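Local structure of mannitol dehydrogenase (Pseudomonas fluorescens, 1LJ8) at residues Gln6-Thr9 with Gln10-Pro13; Gln113-Ile116 with Asp117-Ser121; Met331-Tyr334 with Met335-Val339. The protein binds NAD and, as a long-chain dehydrogenase, probably catalyses the NAD-dependent interconversion of mannitol and fructose through oxidation at carbon 2. One frame throughout, in Å; residues are numbered along the deposited sequence.

Overall arrangement
All three contacts are local ones, each within a continuous run of chain, and they come in series from interaction 1 to interaction 3. Interaction 1 sits in the N-terminal loop ahead of strand 27-32, at the surface. Interaction 2 lies on helix 112-119 in the Rossmann part that carries NAD, and interaction 3 on helix 325-339 of the helical C-terminal domain. The centres are about 34 Å apart for interactions 1 and 2, and about 46 Å for interactions 2 and 3, which fall on opposite sides of the chain's centre. None touches another, so the three sample separately the N-terminal loop, the nucleotide-binding part and the C-terminal part of the protein.

Interaction 1: residues Gln6-Thr9 with Gln10-Pro13; sequences QNLT and QLAP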
loop_
_atom_site.group_PDB
_atom_site.type_symbol
_atom_site.label_atom_id
_atom_site.label_comp_id
_atom_site.label_asym_id
_atom_site.label_seq_id
_atom_site.Cartn_x
_atom_site.Cartn_y
_atom_site.Cartn_z
ATOM N N GLN A 6 27.167 -16.768 -0.896
ATOM C CA GLN A 6 28.023 -17.902 -1.196
ATOM C C GLN A 6 27.579 -18.634 -2.448
ATOM O O GLN A 6 28.422 -19.070 -3.236
ATOM C CB GLN A 6 28.051 -18.872 -0.014
ATOM C CG GLN A 6 29.262 -19.789 0.007
ATOM C CD GLN A 6 30.616 -19.036 0.048
ATOM O OE1 GLN A 6 30.761 -17.970 0.679
ATOM N NE2 GLN A 6 31.617 -19.600 -0.652
ATOM N N ASN A 7 26.255 -18.724 -2.667
ATOM C CA ASN A 7 25.719 -19.467 -3.791
ATOM C C ASN A 7 25.288 -18.642 -4.969
ATOM O O ASN A 7 24.804 -19.179 -5.974
ATOM C CB ASN A 7 24.499 -20.289 -3.345
ATOM C CG ASN A 7 24.827 -21.279 -2.246
ATOM O OD1 ASN A 7 26.004 -21.729 -2.105
ATOM N ND2 ASN A 7 23.811 -21.666 -1.481
ATOM N N LEU A 8 25.475 -17.336 -4.857
ATOM C CA LEU A 8 25.003 -16.423 -5.895
ATOM C C LEU A 8 25.439 -16.797 -7.314
ATOM O O LEU A 8 24.692 -16.587 -8.266
ATOM C CB LEU A 8 25.436 -15.008 -5.529
ATOM C CG LEU A 8 24.820 -13.825 -6.299
ATOM C CD1 LEU A 8 23.263 -13.861 -6.235
ATOM C CD2 LEU A 8 25.369 -12.530 -5.661
ATOM N N THR A 9 26.636 -17.364 -7.469
ATOM C CA THR A 9 27.083 -17.710 -8.813
ATOM C C THR A 9 26.731 -19.141 -9.202
ATOM O O THR A 9 27.101 -19.619 -10.282
ATOM C CB THR A 9 28.636 -17.493 -8.967
ATOM O OG1 THR A 9 29.351 -18.425 -8.152
ATOM C CG2 THR A 9 29.001 -16.073 -8.563
ATOM N N GLN A 10 25.998 -19.831 -8.342
ATOM C CA GLN A 10 25.629 -21.204 -8.641
ATOM C C GLN A 10 24.109 -21.411 -8.819
ATOM O O GLN A 10 23.575 -22.476 -8.478
ATOM C CB GLN A 10 26.120 -22.108 -7.525
ATOM C CG GLN A 10 27.572 -21.899 -7.133
ATOM C CD GLN A 10 27.931 -22.770 -5.938
ATOM O OE1 GLN A 10 27.778 -23.999 -5.996
ATOM N NE2 GLN A 10 28.399 -22.146 -4.846
ATOM N N LEU A 11 23.411 -20.404 -9.338
ATOM C CA LEU A 11 21.964 -20.526 -9.550
ATOM C C LEU A 11 21.701 -20.854 -11.006
ATOM O O LEU A 11 22.619 -20.828 -11.827
ATOM C CB LEU A 11 21.251 -19.197 -9.184
ATOM C CG LEU A 11 21.559 -18.760 -7.744
ATOM C CD1 LEU A 11 20.918 -17.375 -7.458
ATOM C CD2 LEU A 11 21.009 -19.799 -6.768
ATOM N N ALA A 12 20.451 -21.153 -11.338
ATOM C CA ALA A 12 20.093 -21.481 -12.710
ATOM C C ALA A 12 20.519 -20.344 -13.643
ATOM O O ALA A 12 20.477 -19.162 -13.278
ATOM C CB ALA A 12 18.593 -21.739 -12.808
ATOM N N PRO A 13 20.928 -20.688 -14.884
ATOM C CA PRO A 13 21.390 -19.736 -15.901
ATOM C C PRO A 13 20.496 -18.536 -16.185
ATOM O O PRO A 13 20.987 -17.437 -16.420
ATOM C CB PRO A 13 21.530 -20.608 -17.159
ATOM C CG PRO A 13 21.792 -21.944 -16.629
ATOM C CD PRO A 13 20.874 -22.053 -15.437
HETATM O O HOH W 1 24.237 -17.874 -10.603
HETATM O O HOH W 2 25.386 -20.541 -12.415
#
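Q10 N reaches back to N7 O at 2.7 Å with an N-H...O angle of 159°, closing a type I turn whose middle residues are L8 and T9. The donor comes in above the plane of the N7 carbonyl rather than within it. This is the compact part of the contact. L11 CG packs beside the same oxygen, 3.7 Å from N7 O, while L8 CD1 and L11 CD1 approach more loosely at 4.4 Å. The two leucines share a partner on the protein side: both rest on V98 of strand 96-107, and L8 also meets L17 and L22 of the following loop, so the apolar side of the turn faces the body of the protein.

The outer side is slacker. Q10 carries its CG opposite its own carbonyl carbon (chi1 -49°) and continues extended, which sends the amide back across N7 toward the start of the segment. There Q10 NE2 makes a weak bond to Q6 O at 3.5 Å. Q10 NE2 also lies 3.7 Å from N7 OD1, with the N7 and Q10 amides turned almost perpendicular to each other. The N7 amide is held instead through its nitrogen, N7 ND2, which donates to K2 O.

Water fills in for the backbone where the chain leaves the turn. One molecule donates to L8 O at 2.7 Å and accepts from L11 N at 2.9 Å; a second donates to both T9 O and L11 O.

One short backbone bond therefore closes the turn, the leucines rest it against V98 of strand 96-107, and solvent satisfies the next amide and carbonyls. The Q10 amide adds a weak bond to Q6 O, so it is held less firmly by this segment than the turn is.

Interaction 2: residues Gln113-Ile116 with Asp117-Ser121; sequences QALI and DKLAS
Q113 turns its CG trans to its own nitrogen (chi1 -169°) and folds at the next bond (chi2 60°), which swings its amide one helical turn along to D117, whose CG lies opposite its carbonyl carbon. Q113 NE2 donates to D117 OD1 at 2.9 Å, nearly straight at 160°. The acceptor lies in the plane of the glutamine amide, but the donor stands above the carboxylate plane. Q175 of helix 165-178 completes the group: its NE2 donates to D117 OD1 and its OE1 accepts from Q113 NE2.

Beside this polar edge the backbone runs in ordinary helical bonds, such as L119 N to L115 O at 2.9 Å. On the buried side L115 CD1 meets L119 CG at 4.2 Å; L115 leans on F168 and L119 on A172, both of helix 165-178. At the end of the helix S121 OG and S121 N both donate to K118 O, S121 OG at 2.9 Å from K118 O.

Chemically, D117 OD1 accepts from two amide donors while Q113 NE2 serves two acceptors, Q175 joining both; this ties helix 112-119 to helix 165-178 of the Rossmann part and would tend to favour a charged carboxylate.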
loop_
_atom_site.group_PDB
_atom_site.type_symbol
_atom_site.label_atom_id
_atom_site.label_comp_id
_atom_site.label_asym_id
_atom_site.label_seq_id
_atom_site.Cartn_x
_atom_site.Cartn_y
_atom_site.Cartn_z
ATOM N N GLN A 113 17.512 3.383 20.187
ATOM C CA GLN A 113 18.578 4.340 19.862
ATOM C C GLN A 113 19.415 3.978 18.629
ATOM O O GLN A 113 19.874 4.882 17.898
ATOM C CB GLN A 113 19.510 4.574 21.090
ATOM C CG GLN A 113 20.476 5.775 20.884
ATOM C CD GLN A 113 19.729 7.104 20.640
ATOM O OE1 GLN A 113 18.752 7.424 21.312
ATOM N NE2 GLN A 113 20.210 7.881 19.664
ATOM N N ALA A 114 19.626 2.673 18.395
ATOM C CA ALA A 114 20.389 2.234 17.221
ATOM C C ALA A 114 19.611 2.671 15.968
ATOM O O ALA A 114 20.211 3.076 14.990
ATOM C CB ALA A 114 20.549 0.708 17.211
ATOM N N LEU A 115 18.293 2.569 16.014
ATOM C CA LEU A 115 17.475 2.983 14.864
ATOM C C LEU A 115 17.513 4.513 14.690
ATOM O O LEU A 115 17.609 5.030 13.563
ATOM C CB LEU A 115 16.063 2.500 15.093
ATOM C CG LEU A 115 15.027 2.784 14.034
ATOM C CD1 LEU A 115 15.662 2.515 12.628
ATOM C CD2 LEU A 115 13.776 1.864 14.339
ATOM N N ILE A 116 17.413 5.248 15.799
ATOM C CA ILE A 116 17.498 6.721 15.746
ATOM C C ILE A 116 18.864 7.106 15.155
ATOM O O ILE A 116 18.969 7.984 14.274
ATOM C CB ILE A 116 17.310 7.363 17.172
ATOM C CG1 ILE A 116 15.882 7.078 17.668
ATOM C CG2 ILE A 116 17.612 8.900 17.142
ATOM C CD1 ILE A 116 15.678 7.414 19.183
ATOM N N ASP A 117 19.922 6.423 15.613
ATOM C CA ASP A 117 21.276 6.720 15.110
ATOM C C ASP A 117 21.377 6.498 13.602
ATOM O O ASP A 117 22.024 7.267 12.893
ATOM C CB ASP A 117 22.335 5.831 15.781
ATOM C CG ASP A 117 22.626 6.250 17.229
ATOM O OD1 ASP A 117 22.259 7.373 17.604
ATOM O OD2 ASP A 117 23.235 5.434 17.974
ATOM N N LYS A 118 20.783 5.409 13.144
ATOM C CA LYS A 118 20.808 5.100 11.696
ATOM C C LYS A 118 20.067 6.205 10.930
ATOM O O LYS A 118 20.576 6.729 9.938
ATOM C CB LYS A 118 20.109 3.748 11.445
ATOM C CG LYS A 118 19.972 3.384 9.930
ATOM C CD LYS A 118 21.334 3.284 9.218
ATOM C CE LYS A 118 22.137 2.061 9.682
ATOM N NZ LYS A 118 23.446 1.978 8.935
ATOM N N LEU A 119 18.866 6.540 11.383
ATOM C CA LEU A 119 18.075 7.595 10.719
ATOM C C LEU A 119 18.761 8.973 10.799
ATOM O O LEU A 119 18.501 9.863 9.990
ATOM C CB LEU A 119 16.682 7.685 11.346
ATOM C CG LEU A 119 15.840 6.406 11.175
ATOM C CD1 LEU A 119 14.589 6.510 12.092
ATOM C CD2 LEU A 119 15.452 6.214 9.698
ATOM N N ALA A 120 19.613 9.158 11.798
ATOM C CA ALA A 120 20.318 10.422 11.965
ATOM C C ALA A 120 21.723 10.432 11.352
ATOM O O ALA A 120 22.427 11.445 11.448
ATOM C CB ALA A 120 20.376 10.794 13.499
ATOM N N SER A 121 22.130 9.333 10.704
ATOM C CA SER A 121 23.470 9.273 10.113
ATOM C C SER A 121 23.487 10.137 8.839
ATOM O O SER A 121 22.535 10.138 8.032
ATOM C CB SER A 121 23.925 7.826 9.858
ATOM O OG SER A 121 23.194 7.164 8.846
#

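Interaction 3: residues Met331-Tyr334 with Met335-Val339; sequences MRAY and MDLDV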
loop_
_atom_site.group_PDB
_atom_site.type_symbol
_atom_site.label_atom_id
_atom_site.label_comp_id
_atom_site.label_asym_id
_atom_site.label_seq_id
_atom_site.Cartn_x
_atom_site.Cartn_y
_atom_site.Cartn_z
HETATM N N MSE A 331 -17.209 -3.937 -12.310
HETATM C CA MSE A 331 -16.012 -3.058 -12.225
HETATM C C MSE A 331 -16.039 -1.970 -13.314
HETATM O O MSE A 331 -15.755 -0.787 -13.055
HETATM C CB MSE A 331 -14.723 -3.885 -12.408
HETATM C CG MSE A 331 -13.434 -3.047 -12.668
HETATM SE SE MSE A 331 -11.939 -4.360 -12.733
HETATM C CE MSE A 331 -10.517 -3.118 -13.265
ATOM N N ARG A 332 -16.387 -2.363 -14.543
ATOM C CA ARG A 332 -16.435 -1.367 -15.614
ATOM C C ARG A 332 -17.492 -0.305 -15.342
ATOM O O ARG A 332 -17.266 0.889 -15.586
ATOM C CB ARG A 332 -16.711 -2.035 -16.972
ATOM C CG ARG A 332 -15.581 -2.856 -17.523
ATOM C CD ARG A 332 -15.884 -3.187 -18.985
ATOM N NE ARG A 332 -14.952 -4.159 -19.567
ATOM C CZ ARG A 332 -13.748 -3.871 -20.069
ATOM N NH1 ARG A 332 -13.284 -2.625 -20.063
ATOM N NH2 ARG A 332 -13.020 -4.842 -20.612
ATOM N N ALA A 333 -18.641 -0.725 -14.822
ATOM C CA ALA A 333 -19.701 0.255 -14.530
ATOM C C ALA A 333 -19.240 1.200 -13.404
ATOM O O ALA A 333 -19.445 2.405 -13.456
ATOM C CB ALA A 333 -20.987 -0.465 -14.113
ATOM N N TYR A 334 -18.634 0.633 -12.360
ATOM C CA TYR A 334 -18.136 1.457 -11.269
ATOM C C TYR A 334 -17.089 2.454 -11.787
ATOM O O TYR A 334 -17.165 3.677 -11.483
ATOM C CB TYR A 334 -17.534 0.558 -10.159
ATOM C CG TYR A 334 -16.932 1.328 -9.016
ATOM C CD1 TYR A 334 -17.746 1.931 -8.058
ATOM C CD2 TYR A 334 -15.545 1.450 -8.878
ATOM C CE1 TYR A 334 -17.211 2.641 -7.001
ATOM C CE2 TYR A 334 -14.991 2.151 -7.775
ATOM C CZ TYR A 334 -15.846 2.741 -6.852
ATOM O OH TYR A 334 -15.387 3.458 -5.767
HETATM N N MSE A 335 -16.117 1.972 -12.578
HETATM C CA MSE A 335 -15.053 2.849 -13.119
HETATM C C MSE A 335 -15.633 3.910 -14.088
HETATM O O MSE A 335 -15.314 5.099 -13.997
HETATM C CB MSE A 335 -14.003 2.044 -13.903
HETATM C CG MSE A 335 -13.139 1.188 -13.017
HETATM SE SE MSE A 335 -11.562 0.559 -13.980
HETATM C CE MSE A 335 -12.421 -0.430 -15.414
ATOM N N ASP A 336 -16.474 3.459 -15.011
ATOM C CA ASP A 336 -17.009 4.379 -16.018
ATOM C C ASP A 336 -18.050 5.367 -15.545
ATOM O O ASP A 336 -18.004 6.542 -15.921
ATOM C CB ASP A 336 -17.637 3.615 -17.201
ATOM C CG ASP A 336 -16.639 2.792 -17.979
ATOM O OD1 ASP A 336 -15.424 3.058 -17.944
ATOM O OD2 ASP A 336 -17.071 1.839 -18.657
ATOM N N LEU A 337 -18.980 4.911 -14.706
ATOM C CA LEU A 337 -20.077 5.790 -14.297
ATOM C C LEU A 337 -19.904 6.507 -12.975
ATOM O O LEU A 337 -20.422 7.611 -12.783
ATOM C CB LEU A 337 -21.367 4.993 -14.225
ATOM C CG LEU A 337 -21.706 4.180 -15.483
ATOM C CD1 LEU A 337 -22.884 3.263 -15.181
ATOM C CD2 LEU A 337 -22.032 5.147 -16.640
ATOM N N ASP A 338 -19.152 5.895 -12.058
ATOM C CA ASP A 338 -19.016 6.507 -10.739
ATOM C C ASP A 338 -17.725 7.259 -10.526
ATOM O O ASP A 338 -17.753 8.391 -10.039
ATOM C CB ASP A 338 -19.201 5.436 -9.630
ATOM C CG ASP A 338 -20.572 4.724 -9.717
ATOM O OD1 ASP A 338 -21.544 5.394 -10.161
ATOM O OD2 ASP A 338 -20.685 3.520 -9.339
ATOM N N VAL A 339 -16.603 6.654 -10.912
ATOM C CA VAL A 339 -15.312 7.303 -10.682
ATOM C C VAL A 339 -14.856 8.271 -11.771
ATOM O O VAL A 339 -14.454 9.384 -11.474
ATOM C CB VAL A 339 -14.175 6.199 -10.477
ATOM C CG1 VAL A 339 -12.796 6.882 -10.269
ATOM C CG2 VAL A 339 -14.563 5.271 -9.268
HETATM O O HOH W 3 -13.930 0.554 -18.891
#
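Over one face of the Y334 ring sits V339 CG2, a CH-pi contact 3.9 Å from the ring centroid and 30° off the normal; the nearest ring atom to V339 CG2 is Y334 CE2, at 3.5 Å. V339 CG2 gets there by standing opposite its own carbonyl carbon (chi1 179°, measured to CG1). D338 OD2 approaches Y334 CD1 obliquely at 3.6 Å, its carboxylate steeply inclined to the ring and salt-bridged to R402. A further flat group, the R332 guanidinium, has a water at its edge and in its plane: R332 NH1 donates weakly to it, and the water donates to D336 OD1 at 3.1 Å. D336 OD1 also forms a salt bridge with K355, and R332 NH2 a hydrogen bond with Q356, both on helix 351-362.

Between helices 289-313 and 351-362 the selenomethionines touch, M331 CE to M335 SE at 3.9 Å, and both reach S302.

The backbone widens at the end. Y334 O accepts from D338 N at 3.0 Å and from V339 N at 3.1 Å, the second almost end-on to the carbonyl, so an i+4 and an i+5 bond share one oxygen. This pi-type turn brings V339 round onto the tyrosine, a widening often found in the last turn of an alpha helix, here in helix 325-339, packed among the helices of the mannitol dehydrogenase C-terminal domain.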